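Local coordinates for protein cellulase (Uncultured bacterium, PDB 3WX5) that probably hydrolyses internal beta-1,4-glucosidic bonds of cellulose, as an endoglucanase of glycoside hydrolase family 12, at residues D30-G33 with G34-V38; L94-R97 with V98-S102; A199-D202 with D203-R207. All coordinates share one frame; numbering follows the deposited sequence.

Interaction 1. Residues D30-G33 with G34-V38; sequences DVAG and GRYRV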
ATOM      1  N   ASP A  30       0.296  -2.087 -16.575  1.00 15.11           N
ATOM      2  CA  ASP A  30       1.666  -2.503 -16.345  1.00 18.41           C
ATOM      3  C   ASP A  30       2.589  -1.329 -16.600  1.00 17.09           C
ATOM      4  O   ASP A  30       2.389  -0.578 -17.567  1.00 16.71           O
ATOM      5  CB  ASP A  30       2.038  -3.696 -17.245  1.00 18.55           C
ATOM      6  CG  ASP A  30       1.188  -4.921 -16.965  1.00 24.19           C
ATOM      7  OD1 ASP A  30       0.999  -5.261 -15.777  1.00 25.43           O
ATOM      8  OD2 ASP A  30       0.733  -5.571 -17.929  1.00 33.72           O
ATOM      9  N   VAL A  31       3.578  -1.156 -15.719  1.00 15.05           N
ATOM     10  CA  VAL A  31       4.544  -0.073 -15.844  1.00 13.55           C
ATOM     11  C   VAL A  31       5.978  -0.556 -15.626  1.00 14.03           C
ATOM     12  O   VAL A  31       6.215  -1.646 -15.063  1.00 15.82           O
ATOM     13  CB  VAL A  31       4.251   1.120 -14.844  1.00 13.21           C
ATOM     14  CG1 VAL A  31       2.844   1.685 -15.052  1.00 12.82           C
ATOM     15  CG2 VAL A  31       4.457   0.649 -13.413  1.00 13.87           C
ATOM     16  N   ALA A  32       6.938   0.282 -16.036  1.00 14.92           N
ATOM     17  CA  ALA A  32       8.358   0.029 -15.821  1.00 16.84           C
ATOM     18  C   ALA A  32       8.745  -1.322 -16.400  1.00 18.00           C
ATOM     19  O   ALA A  32       9.374  -2.150 -15.725  1.00 17.77           O
ATOM     20  CB  ALA A  32       8.695   0.087 -14.328  1.00 17.68           C
ATOM     21  N   GLY A  33       8.260  -1.577 -17.605  1.00 17.74           N
ATOM     22  CA  GLY A  33       8.556  -2.817 -18.323  1.00 19.31           C
ATOM     23  C   GLY A  33       7.944  -4.032 -17.653  1.00 21.21           C
ATOM     24  O   GLY A  33       8.338  -5.165 -17.930  1.00 21.40           O
ATOM     25  N   GLY A  34       6.932  -3.815 -16.816  1.00 19.09           N
ATOM     26  CA  GLY A  34       6.246  -4.933 -16.180  1.00 18.59           C
ATOM     27  C   GLY A  34       6.694  -5.188 -14.756  1.00 16.54           C
ATOM     28  O   GLY A  34       6.177  -6.092 -14.103  1.00 19.13           O
ATOM     29  N   ARG A  35       7.647  -4.401 -14.261  1.00 17.30           N
ATOM     30  CA  ARG A  35       8.154  -4.664 -12.925  1.00 17.21           C
ATOM     31  C   ARG A  35       7.110  -4.292 -11.853  1.00 16.89           C
ATOM     32  O   ARG A  35       7.065  -4.903 -10.791  1.00 17.42           O
ATOM     33  CB  ARG A  35       9.479  -3.947 -12.664  1.00 17.67           C
ATOM     34  CG  ARG A  35       9.923  -4.100 -11.209  1.00 20.40           C
ATOM     35  CD  ARG A  35      11.406  -3.884 -11.009  1.00 29.03           C
ATOM     36  NE  ARG A  35      11.729  -3.953  -9.583  1.00 32.17           N
ATOM     37  CZ  ARG A  35      11.958  -5.078  -8.910  1.00 33.00           C
ATOM     38  NH1 ARG A  35      11.940  -6.256  -9.523  1.00 30.15           N
ATOM     39  NH2 ARG A  35      12.242  -5.027  -7.620  1.00 27.09           N
ATOM     40  N   TYR A  36       6.322  -3.250 -12.116  1.00 14.59           N
ATOM     41  CA  TYR A  36       5.262  -2.825 -11.197  1.00 14.87           C
ATOM     42  C   TYR A  36       3.939  -2.744 -11.948  1.00 15.74           C
ATOM     43  O   TYR A  36       3.907  -2.826 -13.173  1.00 15.84           O
ATOM     44  CB  TYR A  36       5.582  -1.463 -10.533  1.00 13.96           C
ATOM     45  CG  TYR A  36       6.926  -1.405  -9.858  1.00 14.68           C
ATOM     46  CD1 TYR A  36       7.227  -2.231  -8.773  1.00 14.65           C
ATOM     47  CD2 TYR A  36       7.922  -0.556 -10.330  1.00 17.59           C
ATOM     48  CE1 TYR A  36       8.509  -2.242  -8.223  1.00 16.49           C
ATOM     49  CE2 TYR A  36       9.186  -0.531  -9.751  1.00 13.36           C
ATOM     50  CZ  TYR A  36       9.470  -1.390  -8.730  1.00 12.67           C
ATOM     51  OH  TYR A  36      10.729  -1.394  -8.183  1.00 15.94           O
ATOM     52  N   ARG A  37       2.851  -2.613 -11.203  1.00 13.18           N
ATOM     53  CA  ARG A  37       1.524  -2.440 -11.776  1.00 15.38           C
ATOM     54  C   ARG A  37       0.852  -1.311 -11.032  1.00 15.48           C
ATOM     55  O   ARG A  37       0.943  -1.263  -9.808  1.00 15.40           O
ATOM     56  CB  ARG A  37       0.726  -3.700 -11.524  1.00 15.41           C
ATOM     57  CG  ARG A  37      -0.515  -3.830 -12.368  1.00 28.53           C
ATOM     58  CD  ARG A  37      -0.640  -5.280 -12.822  1.00 36.68           C
ATOM     59  NE  ARG A  37      -2.037  -5.635 -12.935  1.00 44.91           N
ATOM     60  CZ  ARG A  37      -2.750  -5.477 -14.035  1.00 51.16           C
ATOM     61  NH1 ARG A  37      -2.170  -5.008 -15.136  1.00 55.96           N
ATOM     62  NH2 ARG A  37      -4.037  -5.800 -14.036  1.00 55.90           N
ATOM     63  N   VAL A  38       0.078  -0.498 -11.741  1.00 15.25           N
ATOM     64  CA  VAL A  38      -0.676   0.581 -11.116  1.00 13.12           C
ATOM     65  C   VAL A  38      -2.181   0.304 -11.263  1.00 14.46           C
ATOM     66  O   VAL A  38      -2.644  -0.168 -12.314  1.00 15.08           O
ATOM     67  CB  VAL A  38      -0.321   1.949 -11.731  1.00 12.11           C
ATOM     68  CG1 VAL A  38      -1.207   3.070 -11.137  1.00 11.29           C
ATOM     69  CG2 VAL A  38       1.177   2.250 -11.489  1.00 12.87           C
TER
HETATM   70  O   HOH W   1       3.126  -5.641 -14.250  1.00 32.11           O
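Asp30 and Arg37 form the charged pair of this hairpin, with Arg37 NH1 donating to Asp30 OD1 over 3.2 Å in a salt bridge. The donor reaches the oxygen from above the carboxylate, 60° out of its plane, and the carboxylate and guanidinium planes stand 44° apart, so this is a single grip and not a coplanar two-bond pair. With Arg37 CG anti to the backbone N (chi1 -164°), the chain then bends at chi2 and chi3 and passes close to the acceptor, Arg37 CD lying 3.4 Å from Asp30 OD1. A water stands within bonding distance of Asp30 OD1 and of Gly34 O, while Arg37 NE makes a weak bond to Tyr80 OH.

The backbone bonds draw the strands together. Val31 N reaches Tyr36 O at 3.1 Å, and the return bond from Tyr36 N to Val31 O is weak. In the turn, Gly34 N binds Val31 O at 2.9 Å and Arg35 N binds Ala32 O at 3.2 Å. A CB on Gly34 would run into Gly33 O, which explains a glycine at that point.

Apolar groups meet on the buried side. Val31 puts CG2 3.7 Å from Tyr36 CB and CG1 4.0 Å from Val38 CG2, and Ala32 CB approaches the Tyr36 ring obliquely near CD2. Arg35 CG lies over the centre of one face of that ring, 3.7 Å above its plane, and Arg35 NE bonds Tyr36 OH. Val239 fixes both polar ends, its O taking Arg35 NH2 and its N meeting Tyr36 OH.

Arg35 and Tyr36 together face Val31, the signature of a classic beta bulge, here at the turn end of the antiparallel hairpin of strands 28-31 and 36-39.

Interaction 2. Residues L94-R97 with V98-S102; sequences LPLR and VEAIS
The backbone of Arg97 and Ala100 closes a tight turn, Ala100 N binding Arg97 O over 2.8 Å with an N-H...O angle of 141°, and a second bond from Ile101 N to Val98 O continues the 3-10 segment 98-100 before strand 101-111 begins.

Leu96 carries the apolar part. Its CG is anti to the backbone N (chi1 179°), which sends the two methyls forward over the end of the turn. CD1 rests on Ala100 CB at 3.9 Å, whereas CD2 sits 3.5 Å from Ala100 O and also touches Ile101 CG1 at 3.7 Å. Cutting Leu96 back to alanine would remove both methyls and is likely to leave Ala100 CB and Ile101 CG1 without their shared neighbour, opening a gap at the exit of the turn. Ala100 CB in turn packs 3.4 Å from Arg97 O, and Ile101 CG1 lies at the same distance from that oxygen, so the carbonyl that accepts the turn's bond is flanked by two hydrocarbon groups.

Arg97 and Glu99 run side by side, pointing the same way. Glu99 OE2 comes nearest the aliphatic Arg97 CD, at 3.5 Å, and stays 4.2 Å from Arg97 NE. With the guanidinium and carboxylate planes 88° apart, the pair is beyond salt-bridge distance, and any attraction is probably only electrostatic. Arg97 NE is used elsewhere, on Thr213 O.

Around the turn, Leu96 pairs through its backbone with Leu216 and lays its side chain on Leu241 and Ala243. Val98 faces Ile201 and Val205, so the turn passes from strand 96-97, paired with 215-225, to strand 101-111, paired with 233-243, with helix 197-206 against Val98.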
ATOM      1  N   LEU A  94       7.840 -12.785  -5.600  1.00 16.47           N
ATOM      2  CA  LEU A  94       6.767 -13.142  -4.668  1.00 15.31           C
ATOM      3  C   LEU A  94       5.768 -14.098  -5.330  1.00 17.52           C
ATOM      4  O   LEU A  94       5.675 -14.135  -6.557  1.00 16.17           O
ATOM      5  CB  LEU A  94       6.055 -11.880  -4.152  1.00 16.76           C
ATOM      6  CG  LEU A  94       6.942 -10.803  -3.510  1.00 14.57           C
ATOM      7  CD1 LEU A  94       6.118  -9.495  -3.354  1.00 13.48           C
ATOM      8  CD2 LEU A  94       7.469 -11.265  -2.148  1.00 13.21           C
ATOM      9  N   PRO A  95       4.998 -14.852  -4.526  1.00 16.48           N
ATOM     10  CA  PRO A  95       5.010 -14.774  -3.072  1.00 16.63           C
ATOM     11  C   PRO A  95       6.220 -15.498  -2.465  1.00 18.61           C
ATOM     12  O   PRO A  95       6.816 -16.380  -3.094  1.00 17.30           O
ATOM     13  CB  PRO A  95       3.696 -15.456  -2.665  1.00 16.62           C
ATOM     14  CG  PRO A  95       3.404 -16.394  -3.765  1.00 21.82           C
ATOM     15  CD  PRO A  95       3.888 -15.694  -5.021  1.00 18.76           C
ATOM     16  N   LEU A  96       6.612 -15.065  -1.276  1.00 15.58           N
ATOM     17  CA  LEU A  96       7.783 -15.592  -0.591  1.00 14.52           C
ATOM     18  C   LEU A  96       7.435 -15.644   0.881  1.00 13.97           C
ATOM     19  O   LEU A  96       6.842 -14.695   1.418  1.00 12.66           O
ATOM     20  CB  LEU A  96       8.966 -14.657  -0.791  1.00 12.74           C
ATOM     21  CG  LEU A  96      10.265 -15.079  -0.095  1.00 18.81           C
ATOM     22  CD1 LEU A  96      10.815 -16.367  -0.736  1.00 15.59           C
ATOM     23  CD2 LEU A  96      11.302 -13.961  -0.193  1.00 22.98           C
ATOM     24  N   ARG A  97       7.786 -16.744   1.540  1.00 12.81           N
ATOM     25  CA  ARG A  97       7.420 -16.902   2.936  1.00 13.07           C
ATOM     26  C   ARG A  97       8.102 -15.833   3.778  1.00 11.66           C
ATOM     27  O   ARG A  97       9.270 -15.511   3.555  1.00 11.28           O
ATOM     28  CB  ARG A  97       7.834 -18.291   3.428  1.00 13.20           C
ATOM     29  CG  ARG A  97       6.676 -19.032   3.977  1.00 14.37           C
ATOM     30  CD  ARG A  97       6.944 -20.503   4.143  1.00 17.60           C
ATOM     31  NE  ARG A  97       5.683 -21.177   4.432  1.00 17.92           N
ATOM     32  CZ  ARG A  97       5.499 -22.471   4.243  1.00 20.23           C
ATOM     33  NH1 ARG A  97       6.519 -23.201   3.820  1.00 17.21           N
ATOM     34  NH2 ARG A  97       4.317 -23.026   4.496  1.00 18.80           N
ATOM     35  N   VAL A  98       7.409 -15.352   4.801  1.00 10.17           N
ATOM     36  CA  VAL A  98       8.007 -14.349   5.674  1.00 11.02           C
ATOM     37  C   VAL A  98       9.328 -14.801   6.279  1.00 10.91           C
ATOM     38  O   VAL A  98      10.310 -14.051   6.277  1.00 10.89           O
ATOM     39  CB  VAL A  98       7.033 -13.897   6.765  1.00 12.22           C
ATOM     40  CG1 VAL A  98       7.762 -13.101   7.870  1.00 10.77           C
ATOM     41  CG2 VAL A  98       5.894 -13.097   6.143  1.00 10.66           C
ATOM     42  N   GLU A  99       9.404 -16.072   6.684  1.00 11.68           N
ATOM     43  CA  GLU A  99      10.643 -16.560   7.320  1.00 12.02           C
ATOM     44  C   GLU A  99      11.790 -16.680   6.274  1.00 12.12           C
ATOM     45  O   GLU A  99      12.963 -16.789   6.637  1.00 12.83           O
ATOM     46  CB  GLU A  99      10.374 -17.917   7.992  1.00 11.07           C
ATOM     47  CG  GLU A  99       9.948 -18.985   6.991  1.00 12.68           C
ATOM     48  CD  GLU A  99       9.624 -20.351   7.625  1.00 18.23           C
ATOM     49  OE1 GLU A  99      10.013 -20.620   8.796  1.00 12.69           O
ATOM     50  OE2 GLU A  99       9.006 -21.174   6.920  1.00 17.01           O
ATOM     51  N   ALA A 100      11.423 -16.656   4.995  1.00 13.73           N
ATOM     52  CA  ALA A 100      12.356 -16.811   3.878  1.00 13.38           C
ATOM     53  C   ALA A 100      12.725 -15.453   3.235  1.00 13.34           C
ATOM     54  O   ALA A 100      13.424 -15.396   2.232  1.00 14.10           O
ATOM     55  CB  ALA A 100      11.767 -17.746   2.840  1.00 13.57           C
ATOM     56  N   ILE A 101      12.284 -14.354   3.838  1.00 12.29           N
ATOM     57  CA  ILE A 101      12.724 -13.030   3.379  1.00 13.21           C
ATOM     58  C   ILE A 101      14.012 -12.640   4.112  1.00 13.15           C
ATOM     59  O   ILE A 101      14.036 -12.678   5.343  1.00 16.45           O
ATOM     60  CB  ILE A 101      11.663 -11.953   3.679  1.00 14.28           C
ATOM     61  CG1 ILE A 101      10.338 -12.286   2.966  1.00 14.42           C
ATOM     62  CG2 ILE A 101      12.181 -10.548   3.298  1.00 14.38           C
ATOM     63  CD1 ILE A 101       9.177 -11.341   3.365  1.00 20.76           C
ATOM     64  N   SER A 102      15.057 -12.243   3.381  1.00 13.96           N
ATOM     65  CA  SER A 102      16.260 -11.684   4.038  1.00 15.48           C
ATOM     66  C   SER A 102      16.189 -10.174   4.206  1.00 14.97           C
ATOM     67  O   SER A 102      16.431  -9.666   5.292  1.00 15.33           O
ATOM     68  CB  SER A 102      17.570 -12.052   3.334  1.00 16.99           C
ATOM     69  OG  SER A 102      17.577 -11.583   2.000  1.00 27.41           O
TER

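Interaction 3. Residues A199-D202 with D203-R207; sequences AFID and DAVAR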
ATOM      1  N   ALA A 199      11.572  -4.496   8.741  1.00  8.38           N
ATOM      2  CA  ALA A 199      11.503  -4.127  10.181  1.00  8.25           C
ATOM      3  C   ALA A 199      10.052  -4.190  10.651  1.00  9.83           C
ATOM      4  O   ALA A 199       9.765  -4.704  11.748  1.00 12.48           O
ATOM      5  CB  ALA A 199      12.086  -2.740  10.425  1.00 10.48           C
ATOM      6  N   PHE A 200       9.125  -3.670   9.838  1.00  9.51           N
ATOM      7  CA  PHE A 200       7.699  -3.714  10.207  1.00  9.23           C
ATOM      8  C   PHE A 200       7.161  -5.123  10.237  1.00 10.17           C
ATOM      9  O   PHE A 200       6.398  -5.493  11.128  1.00 11.33           O
ATOM     10  CB  PHE A 200       6.859  -2.842   9.247  1.00 10.45           C
ATOM     11  CG  PHE A 200       7.279  -1.406   9.224  1.00  8.18           C
ATOM     12  CD1 PHE A 200       8.300  -0.985   8.382  1.00  8.42           C
ATOM     13  CD2 PHE A 200       6.794  -0.511  10.193  1.00  8.07           C
ATOM     14  CE1 PHE A 200       8.787   0.315   8.403  1.00  7.91           C
ATOM     15  CE2 PHE A 200       7.212   0.817  10.173  1.00 11.73           C
ATOM     16  CZ  PHE A 200       8.223   1.233   9.277  1.00 12.56           C
ATOM     17  N   ILE A 201       7.475  -5.888   9.196  1.00  9.93           N
ATOM     18  CA  ILE A 201       7.126  -7.271   9.178  1.00  9.93           C
ATOM     19  C   ILE A 201       7.577  -8.030  10.423  1.00 10.47           C
ATOM     20  O   ILE A 201       6.769  -8.715  11.059  1.00 12.74           O
ATOM     21  CB  ILE A 201       7.673  -7.972   7.910  1.00  8.69           C
ATOM     22  CG1 ILE A 201       7.084  -7.286   6.670  1.00 11.15           C
ATOM     23  CG2 ILE A 201       7.311  -9.436   7.969  1.00  9.03           C
ATOM     24  CD1 ILE A 201       7.564  -7.892   5.286  1.00  9.34           C
ATOM     25  N   ASP A 202       8.839  -7.853  10.820  1.00  9.67           N
ATOM     26  CA  ASP A 202       9.382  -8.587  11.963  1.00 10.23           C
ATOM     27  C   ASP A 202       8.724  -8.126  13.264  1.00 11.82           C
ATOM     28  O   ASP A 202       8.548  -8.924  14.176  1.00 10.60           O
ATOM     29  CB  ASP A 202      10.914  -8.411  12.062  1.00 10.80           C
ATOM     30  CG  ASP A 202      11.680  -9.257  11.035  1.00 14.88           C
ATOM     31  OD1 ASP A 202      11.038 -10.020  10.277  1.00 13.71           O
ATOM     32  OD2 ASP A 202      12.918  -9.084  10.923  1.00 14.67           O
ATOM     33  N   ASP A 203       8.326  -6.851  13.336  1.00 10.16           N
ATOM     34  CA  ASP A 203       7.628  -6.367  14.543  1.00 11.59           C
ATOM     35  C   ASP A 203       6.247  -7.017  14.625  1.00 11.69           C
ATOM     36  O   ASP A 203       5.822  -7.492  15.684  1.00  9.92           O
ATOM     37  CB  ASP A 203       7.515  -4.836  14.525  1.00 10.51           C
ATOM     38  CG  ASP A 203       6.714  -4.298  15.699  1.00 14.19           C
ATOM     39  OD1 ASP A 203       7.288  -4.146  16.813  1.00 12.85           O
ATOM     40  OD2 ASP A 203       5.490  -4.110  15.537  1.00 13.88           O
ATOM     41  N   ALA A 204       5.535  -7.039  13.494  1.00 11.20           N
ATOM     42  CA  ALA A 204       4.232  -7.712  13.448  1.00 10.95           C
ATOM     43  C   ALA A 204       4.334  -9.207  13.799  1.00 11.93           C
ATOM     44  O   ALA A 204       3.473  -9.743  14.520  1.00 13.01           O
ATOM     45  CB  ALA A 204       3.602  -7.536  12.058  1.00 10.21           C
ATOM     46  N   VAL A 205       5.386  -9.878  13.309  1.00 12.56           N
ATOM     47  CA  VAL A 205       5.620 -11.263  13.678  1.00 12.13           C
ATOM     48  C   VAL A 205       5.839 -11.380  15.187  1.00 13.68           C
ATOM     49  O   VAL A 205       5.309 -12.303  15.849  1.00 12.29           O
ATOM     50  CB  VAL A 205       6.839 -11.852  12.931  1.00 13.98           C
ATOM     51  CG1 VAL A 205       7.296 -13.167  13.597  1.00 15.66           C
ATOM     52  CG2 VAL A 205       6.476 -12.077  11.425  1.00  8.30           C
ATOM     53  N   ALA A 206       6.695 -10.518  15.718  1.00 12.56           N
ATOM     54  CA  ALA A 206       6.974 -10.567  17.170  1.00 13.59           C
ATOM     55  C   ALA A 206       5.714 -10.382  17.992  1.00 15.09           C
ATOM     56  O   ALA A 206       5.577 -11.010  19.048  1.00 12.34           O
ATOM     57  CB  ALA A 206       8.035  -9.546  17.577  1.00 11.42           C
ATOM     58  N   ARG A 207       4.780  -9.560  17.502  1.00 12.58           N
ATOM     59  CA  ARG A 207       3.520  -9.319  18.221  1.00 15.19           C
ATOM     60  C   ARG A 207       2.508 -10.448  18.107  1.00 15.83           C
ATOM     61  O   ARG A 207       1.475 -10.425  18.777  1.00 14.03           O
ATOM     62  CB  ARG A 207       2.867  -7.988  17.794  1.00 14.05           C
ATOM     63  CG  ARG A 207       3.734  -6.781  18.111  1.00 16.04           C
ATOM     64  CD  ARG A 207       3.133  -5.471  17.651  1.00 13.98           C
ATOM     65  NE  ARG A 207       4.095  -4.398  17.832  1.00 12.60           N
ATOM     66  CZ  ARG A 207       4.336  -3.808  19.000  1.00 17.89           C
ATOM     67  NH1 ARG A 207       3.663  -4.170  20.083  1.00 16.20           N
ATOM     68  NH2 ARG A 207       5.332  -2.945  19.109  1.00 18.38           N
TER
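Asp203, whose CB lies 3.6 Å from both Ala199 O and Phe200 O, holds its carboxylate at the edge of the Arg207 guanidinium, one turn further along the helix. Arg207 NE reaches Asp203 OD2 over 2.7 Å, within 5° of the guanidinium plane and on the syn side of the carboxylate oxygen. A weak second bond runs from Arg207 NH2 to Asp203 OD1, making the salt bridge two-pronged. Asp203 CG lies anti to the backbone N (chi1 176°), which swings the carboxylate away from the preceding turn and toward Arg207; OD2 is also bonded to Tyr183 OH. The other flat group, the buried Phe200 ring, makes edge-to-face contacts with Trp169 and Tyr183.

The main chain is regular. Asp203 N bonds Ala199 O at 3.0 Å, and Ala204 N bonds Phe200 O at 3.0 Å. Val205 N bonds Ile201 O at 2.9 Å, and Ala206 N completes the series on Asp202 O at 2.9 Å. Every one of these links residue i to i+4, as in an alpha helix.

Side chains meet more loosely. Val205 CG2 touches Ile201 O at 3.4 Å, and the branches Ile201 CG2 and Val205 CG2 only graze each other at 4.4 Å. Ala204 CB lies near both Ile201 O and Phe200 O, at the usual helical spacing.

The chemistry of the helix is mixed. Phe200, Ile201 and Ala204 are buried against strands 117-127 and 140-149, whereas Asp202 is paired with Lys198, and Asp203, which also lies on Val162 and Leu164 of strand 157-164, with Arg207. Both salt bridges join residues four apart, so each is likely to offset the aspartate's charge locally and to tie one turn to the next.

Interactions 2 and 3 touch, their centres 13 Å apart: Val98 CG1 of the turn packs on Ile201 CG2 of the helix at 3.7 Å and on Val205 CG2 at 3.9 Å. Val98, with Ile101 CD1 more distant from Ile201 CD1 at 4.3 Å, thus lies against one side of the helix. Interaction 1 stands apart, about 9 Å from interaction 2 between nearest atoms and about 14 Å from interaction 3, although interactions 1 and 2 reach the same large sheet. In family 12 enzymes the substrate cleft lies on the concave side of a beta sandwich; these three contacts are local features of hairpin, turn and helix, and none contains a bound ligand.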